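Local coordinates for protein MDM10 isoform 1 (Saccharomyces cerevisiae, PDB 7BTX) that helps tether the endoplasmic reticulum to mitochondria within the ERMES complex and takes part in late assembly of the outer-membrane TOM translocase, at residues D[20-25]-D[209-214]; D[230-235]-D[251-256]. All coordinates share one frame; numbering follows the deposited sequence.

Contact 1 of 2, residues D[20-25]-D[209-214]; sequences TQNSYE and RVLHNF
Leu211 pushes its branched end into the turn formed by Asn22, Ser23 and Tyr24, a clear example of a loop held to a strand by shape with no direct hydrogen bond between the two. Its CB lies 3.3 Å from Asn22 O. With CG anti to the backbone N (chi1 -171°), both methyls are carried across to the loop: CD1 lies 3.3 Å from Ser23 O, and CD2 meets the amide nitrogen ND2 of Asn22 at 3.4 Å, the two side chains crossing at about a right angle.

Tyr24, at the centre of an inverse gamma turn, completes the tight part. CD1 of Leu211 approaches the rim of its ring, 4.1 Å from Tyr24 CD1, while Arg209 CD lies at the ring's edge, near its plane, and packs 3.8 Å from Tyr24 CB. Beyond them the hydroxyl of this buried residue is hydrogen-bonded to Ser249 and Thr251 of strand 245-258.

The fit relaxes at Glu25, which gives up little surface to the strand. The Arg209 chain, extended from CG to NE, brings one guanidinium face under Glu25 CB, but Glu25 OE1 stays 4.4 Å from Arg209 NH2 and well out of the guanidinium plane, so that at most a long-range attraction between the charges is likely. The salt bridge of this arginine goes instead to Glu196 on strand 194-199. At the other margin Asn22, partly exposed though well packed on Leu211, merely touches Asn213 CB with its ND2, at 3.7 Å.

Val210 and His212 point away from the loop while Arg209, Leu211 and Asn213 point toward it. Such a division is consistent with the wall of a mitochondrial outer-membrane beta barrel, whose inward-facing residues pack here against the N-terminal segment.

Contact 2 of 2, residues D[230-235]-D[251-256]; sequences SLSLGA and TLRYYT
Ser230 and Tyr255 join the two strands of an antiparallel hairpin at one end, Gly234 and Thr251 at the other, both as hydrogen-bonded pairs. Ser230 N gives a fairly straight bond of 3.0 Å to Tyr255 O, in the carbonyl plane, and the return bond from Tyr255 N to Ser230 O is weak at 3.4 Å. Gly234 N donates to Thr251 O over 2.9 Å (169° at the hydrogen); Thr251 N answers to Gly234 O at 3.2 Å, arriving from above the carbonyl plane.

Between these ends the pairing falters. Ser232 N reaches Arg253 O only through a weak, bent bond of 3.0 Å (128°), while the carbonyl oxygen of Ser232 lies beside Leu252 CD1. That methyl also touches Leu231 CD2 and Leu233 CG, each at 3.8 Å, and Leu231 CB meets Tyr254 CD1. On the opposite side Arg253 CG packs against Ser232 CB, its guanidinium passing Ser230 OG without bonding it.

Along the other edge of 230-235, backbone bonds pair Leu231 with Phe214, Leu233 with His212 and Ala235 with Val210; Thr251 OG1 bonds Tyr24 OH. Main-chain amides and carbonyls thus carry the joint, and side chains add mainly apolar contact.

Both contacts reach one sheet, in which strands 209-211 and 230-240 are neighbours, and their centres are about 8 Å apart. Segment 209-214 borders segment 230-235, with a probable hydrogen bond of 2.8 Å from His212 N to Leu233 O and Leu211 CD2 meeting Ser232 OG at 3.3 Å, so the strand of contact 1 forms the next neighbour of the hairpin in contact 2. The loop 20-25 spans both: Tyr24 OH stands 2.4 Å from Thr251 OG1, a probable hydrogen bond whose modelled length is short and doubtful in its exact value, and on the way the ring places CD2 3.6 Å from Ala235 O. One N-terminal loop thereby rests across three successive strands.

Contact 1 of 2, residues D[20-25]-D[209-214]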
loop_
_atom_site.group_PDB
_atom_site.type_symbol
_atom_site.label_atom_id
_atom_site.label_comp_id
_atom_site.label_asym_id
_atom_site.label_seq_id
_atom_site.Cartn_x
_atom_site.Cartn_y
_atom_site.Cartn_z
ATOM N N THR D 20 -7.388 12.085 -41.644
ATOM C CA THR D 20 -6.133 12.232 -40.914
ATOM C C THR D 20 -5.008 11.344 -41.442
ATOM O O THR D 20 -3.980 11.204 -40.768
ATOM C CB THR D 20 -6.353 11.945 -39.432
ATOM O OG1 THR D 20 -5.097 11.989 -38.745
ATOM C CG2 THR D 20 -6.970 10.567 -39.251
ATOM N N GLN D 21 -5.167 10.727 -42.615
ATOM C CA GLN D 21 -4.043 10.036 -43.238
ATOM C C GLN D 21 -2.997 11.035 -43.720
ATOM O O GLN D 21 -1.806 10.717 -43.802
ATOM C CB GLN D 21 -4.522 9.137 -44.387
ATOM C CG GLN D 21 -5.141 9.852 -45.588
ATOM C CD GLN D 21 -6.647 9.976 -45.475
ATOM O OE1 GLN D 21 -7.218 9.776 -44.405
ATOM N NE2 GLN D 21 -7.299 10.304 -46.583
ATOM N N ASN D 22 -3.425 12.257 -44.030
ATOM C CA ASN D 22 -2.529 13.335 -44.412
ATOM C C ASN D 22 -1.940 14.078 -43.220
ATOM O O ASN D 22 -1.319 15.124 -43.416
ATOM C CB ASN D 22 -3.253 14.324 -45.325
ATOM C CG ASN D 22 -3.288 13.867 -46.759
ATOM O OD1 ASN D 22 -4.339 13.482 -47.273
ATOM N ND2 ASN D 22 -2.142 13.923 -47.425
ATOM N N SER D 23 -2.107 13.583 -41.998
ATOM C CA SER D 23 -1.584 14.286 -40.835
ATOM C C SER D 23 -0.132 13.897 -40.606
ATOM O O SER D 23 0.273 12.776 -40.925
ATOM C CB SER D 23 -2.424 13.965 -39.605
ATOM O OG SER D 23 -1.996 14.721 -38.487
ATOM N N TYR D 24 0.653 14.814 -40.043
ATOM C CA TYR D 24 2.035 14.512 -39.693
ATOM C C TYR D 24 2.113 13.962 -38.273
ATOM O O TYR D 24 2.901 14.431 -37.449
ATOM C CB TYR D 24 2.906 15.765 -39.843
ATOM C CG TYR D 24 4.391 15.498 -39.919
ATOM C CD1 TYR D 24 4.942 14.860 -41.015
ATOM C CD2 TYR D 24 5.242 15.895 -38.894
ATOM C CE1 TYR D 24 6.295 14.614 -41.083
ATOM C CE2 TYR D 24 6.593 15.648 -38.951
ATOM C CZ TYR D 24 7.115 15.010 -40.046
ATOM O OH TYR D 24 8.464 14.767 -40.104
ATOM N N GLU D 25 1.271 12.983 -37.961
ATOM C CA GLU D 25 1.453 12.180 -36.763
ATOM C C GLU D 25 1.081 10.753 -37.119
ATOM O O GLU D 25 1.253 9.830 -36.317
ATOM C CB GLU D 25 0.610 12.712 -35.607
ATOM C CG GLU D 25 -0.848 12.915 -35.951
ATOM C CD GLU D 25 -1.703 13.180 -34.735
ATOM O OE1 GLU D 25 -1.165 13.147 -33.610
ATOM O OE2 GLU D 25 -2.915 13.422 -34.905
ATOM N N ARG D 209 3.091 22.021 -38.336
ATOM C CA ARG D 209 3.264 20.797 -39.100
ATOM C C ARG D 209 2.748 21.046 -40.500
ATOM O O ARG D 209 1.909 21.919 -40.710
ATOM C CB ARG D 209 2.504 19.605 -38.513
ATOM C CG ARG D 209 2.952 19.113 -37.162
ATOM C CD ARG D 209 2.146 17.878 -36.813
ATOM N NE ARG D 209 2.016 17.668 -35.378
ATOM C CZ ARG D 209 0.917 17.206 -34.795
ATOM N NH1 ARG D 209 0.877 17.042 -33.482
ATOM N NH2 ARG D 209 -0.145 16.916 -35.528
ATOM N N VAL D 210 3.244 20.266 -41.451
ATOM C CA VAL D 210 2.764 20.322 -42.826
ATOM C C VAL D 210 3.060 18.970 -43.451
ATOM O O VAL D 210 4.030 18.308 -43.079
ATOM C CB VAL D 210 3.399 21.499 -43.602
ATOM C CG1 VAL D 210 4.905 21.362 -43.715
ATOM C CG2 VAL D 210 2.754 21.690 -44.972
ATOM N N LEU D 211 2.188 18.506 -44.335
ATOM C CA LEU D 211 2.395 17.261 -45.056
ATOM C C LEU D 211 1.907 17.463 -46.480
ATOM O O LEU D 211 0.710 17.348 -46.752
ATOM C CB LEU D 211 1.671 16.107 -44.367
ATOM C CG LEU D 211 1.928 14.671 -44.828
ATOM C CD1 LEU D 211 1.939 13.762 -43.634
ATOM C CD2 LEU D 211 0.857 14.192 -45.785
ATOM N N HIS D 212 2.831 17.772 -47.380
ATOM C CA HIS D 212 2.493 18.111 -48.757
ATOM C C HIS D 212 2.467 16.828 -49.574
ATOM O O HIS D 212 3.503 16.283 -49.944
ATOM C CB HIS D 212 3.479 19.119 -49.327
ATOM C CG HIS D 212 3.025 19.739 -50.609
ATOM N ND1 HIS D 212 2.677 21.067 -50.707
ATOM C CD2 HIS D 212 2.862 19.216 -51.846
ATOM C CE1 HIS D 212 2.316 21.335 -51.948
ATOM N NE2 HIS D 212 2.421 20.228 -52.660
ATOM N N ASN D 213 1.266 16.355 -49.866
ATOM C CA ASN D 213 1.108 15.198 -50.727
ATOM C C ASN D 213 1.371 15.577 -52.181
ATOM O O ASN D 213 0.941 16.628 -52.661
ATOM C CB ASN D 213 -0.299 14.628 -50.571
ATOM C CG ASN D 213 -0.445 13.256 -51.179
ATOM O OD1 ASN D 213 0.537 12.625 -51.557
ATOM N ND2 ASN D 213 -1.679 12.779 -51.271
ATOM N N PHE D 214 2.101 14.714 -52.879
ATOM C CA PHE D 214 2.333 14.824 -54.315
ATOM C C PHE D 214 1.598 13.691 -55.026
ATOM O O PHE D 214 0.879 12.908 -54.401
ATOM C CB PHE D 214 3.828 14.776 -54.650
ATOM C CG PHE D 214 4.637 15.877 -54.032
ATOM C CD1 PHE D 214 4.618 17.151 -54.565
ATOM C CD2 PHE D 214 5.448 15.628 -52.939
ATOM C CE1 PHE D 214 5.379 18.164 -54.004
ATOM C CE2 PHE D 214 6.209 16.633 -52.374
ATOM C CZ PHE D 214 6.174 17.901 -52.906
#

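Contact 2 of 2, residues D[230-235]-D[251-256]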
loop_
_atom_site.group_PDB
_atom_site.type_symbol
_atom_site.label_atom_id
_atom_site.label_comp_id
_atom_site.label_asym_id
_atom_site.label_seq_id
_atom_site.Cartn_x
_atom_site.Cartn_y
_atom_site.Cartn_z
ATOM N N SER D 230 1.919 7.415 -54.130
ATOM C CA SER D 230 1.747 8.725 -53.517
ATOM C C SER D 230 2.942 9.122 -52.664
ATOM O O SER D 230 2.998 8.798 -51.477
ATOM C CB SER D 230 0.474 8.745 -52.671
ATOM O OG SER D 230 0.743 8.334 -51.344
ATOM N N LEU D 231 3.893 9.840 -53.252
ATOM C CA LEU D 231 5.037 10.317 -52.493
ATOM C C LEU D 231 4.646 11.546 -51.689
ATOM O O LEU D 231 4.542 12.641 -52.241
ATOM C CB LEU D 231 6.212 10.623 -53.427
ATOM C CG LEU D 231 7.606 10.905 -52.854
ATOM C CD1 LEU D 231 8.643 10.370 -53.815
ATOM C CD2 LEU D 231 7.872 12.384 -52.621
ATOM N N SER D 232 4.425 11.381 -50.393
ATOM C CA SER D 232 4.198 12.526 -49.532
ATOM C C SER D 232 5.522 13.122 -49.072
ATOM O O SER D 232 6.600 12.605 -49.367
ATOM C CB SER D 232 3.359 12.128 -48.330
ATOM O OG SER D 232 3.528 13.071 -47.299
ATOM N N LEU D 233 5.431 14.226 -48.333
ATOM C CA LEU D 233 6.604 14.900 -47.791
ATOM C C LEU D 233 6.165 15.791 -46.638
ATOM O O LEU D 233 5.300 16.650 -46.814
ATOM C CB LEU D 233 7.311 15.727 -48.869
ATOM C CG LEU D 233 8.767 16.174 -48.678
ATOM C CD1 LEU D 233 9.400 16.345 -50.046
ATOM C CD2 LEU D 233 8.948 17.450 -47.862
ATOM N N GLY D 234 6.760 15.617 -45.469
ATOM C CA GLY D 234 6.314 16.364 -44.315
ATOM C C GLY D 234 7.417 17.061 -43.554
ATOM O O GLY D 234 8.596 16.776 -43.763
ATOM N N ALA D 235 7.046 17.983 -42.677
ATOM C CA ALA D 235 7.999 18.660 -41.816
ATOM C C ALA D 235 7.304 19.074 -40.523
ATOM O O ALA D 235 6.077 19.091 -40.435
ATOM C CB ALA D 235 8.605 19.855 -42.539
ATOM N N THR D 251 10.049 14.038 -43.053
ATOM C CA THR D 251 9.717 12.653 -43.325
ATOM C C THR D 251 9.245 12.528 -44.774
ATOM O O THR D 251 8.726 13.476 -45.359
ATOM C CB THR D 251 8.686 12.182 -42.299
ATOM O OG1 THR D 251 9.047 12.674 -41.004
ATOM C CG2 THR D 251 8.641 10.677 -42.217
ATOM N N LEU D 252 9.454 11.358 -45.373
ATOM C CA LEU D 252 9.301 11.189 -46.814
ATOM C C LEU D 252 8.577 9.893 -47.178
ATOM O O LEU D 252 9.136 9.072 -47.909
ATOM C CB LEU D 252 10.680 11.258 -47.479
ATOM C CG LEU D 252 10.856 11.569 -48.969
ATOM C CD1 LEU D 252 9.933 12.671 -49.399
ATOM C CD2 LEU D 252 12.295 11.935 -49.257
ATOM N N ARG D 253 7.386 9.650 -46.625
ATOM C CA ARG D 253 6.689 8.395 -46.893
ATOM C C ARG D 253 6.292 8.282 -48.363
ATOM O O ARG D 253 6.190 9.271 -49.085
ATOM C CB ARG D 253 5.443 8.242 -46.023
ATOM C CG ARG D 253 4.306 9.158 -46.385
ATOM C CD ARG D 253 3.076 8.907 -45.532
ATOM N NE ARG D 253 2.462 7.615 -45.806
ATOM C CZ ARG D 253 1.571 7.406 -46.768
ATOM N NH1 ARG D 253 1.189 8.407 -47.549
ATOM N NH2 ARG D 253 1.060 6.198 -46.949
ATOM N N TYR D 254 6.096 7.042 -48.809
ATOM C CA TYR D 254 5.874 6.750 -50.225
ATOM C C TYR D 254 5.041 5.477 -50.332
ATOM O O TYR D 254 5.577 4.370 -50.266
ATOM C CB TYR D 254 7.206 6.616 -50.951
ATOM C CG TYR D 254 7.121 6.098 -52.366
ATOM C CD1 TYR D 254 6.402 6.779 -53.336
ATOM C CD2 TYR D 254 7.789 4.940 -52.738
ATOM C CE1 TYR D 254 6.334 6.310 -54.635
ATOM C CE2 TYR D 254 7.731 4.468 -54.033
ATOM C CZ TYR D 254 7.000 5.155 -54.976
ATOM O OH TYR D 254 6.938 4.684 -56.265
ATOM N N TYR D 255 3.737 5.643 -50.518
ATOM C CA TYR D 255 2.797 4.532 -50.585
ATOM C C TYR D 255 2.772 3.992 -52.009
ATOM O O TYR D 255 2.725 4.770 -52.965
ATOM C CB TYR D 255 1.414 5.009 -50.150
ATOM C CG TYR D 255 0.423 3.925 -49.815
ATOM C CD1 TYR D 255 -0.472 3.456 -50.766
ATOM C CD2 TYR D 255 0.363 3.390 -48.537
ATOM C CE1 TYR D 255 -1.390 2.474 -50.455
ATOM C CE2 TYR D 255 -0.549 2.405 -48.218
ATOM C CZ TYR D 255 -1.424 1.954 -49.180
ATOM O OH TYR D 255 -2.336 0.974 -48.873
ATOM N N THR D 256 2.818 2.669 -52.156
ATOM C CA THR D 256 2.957 2.065 -53.478
ATOM C C THR D 256 1.984 0.882 -53.533
ATOM O O THR D 256 1.181 0.716 -52.613
ATOM C CB THR D 256 4.422 1.645 -53.702
ATOM O OG1 THR D 256 5.281 2.653 -53.166
ATOM C CG2 THR D 256 4.789 1.591 -55.191
#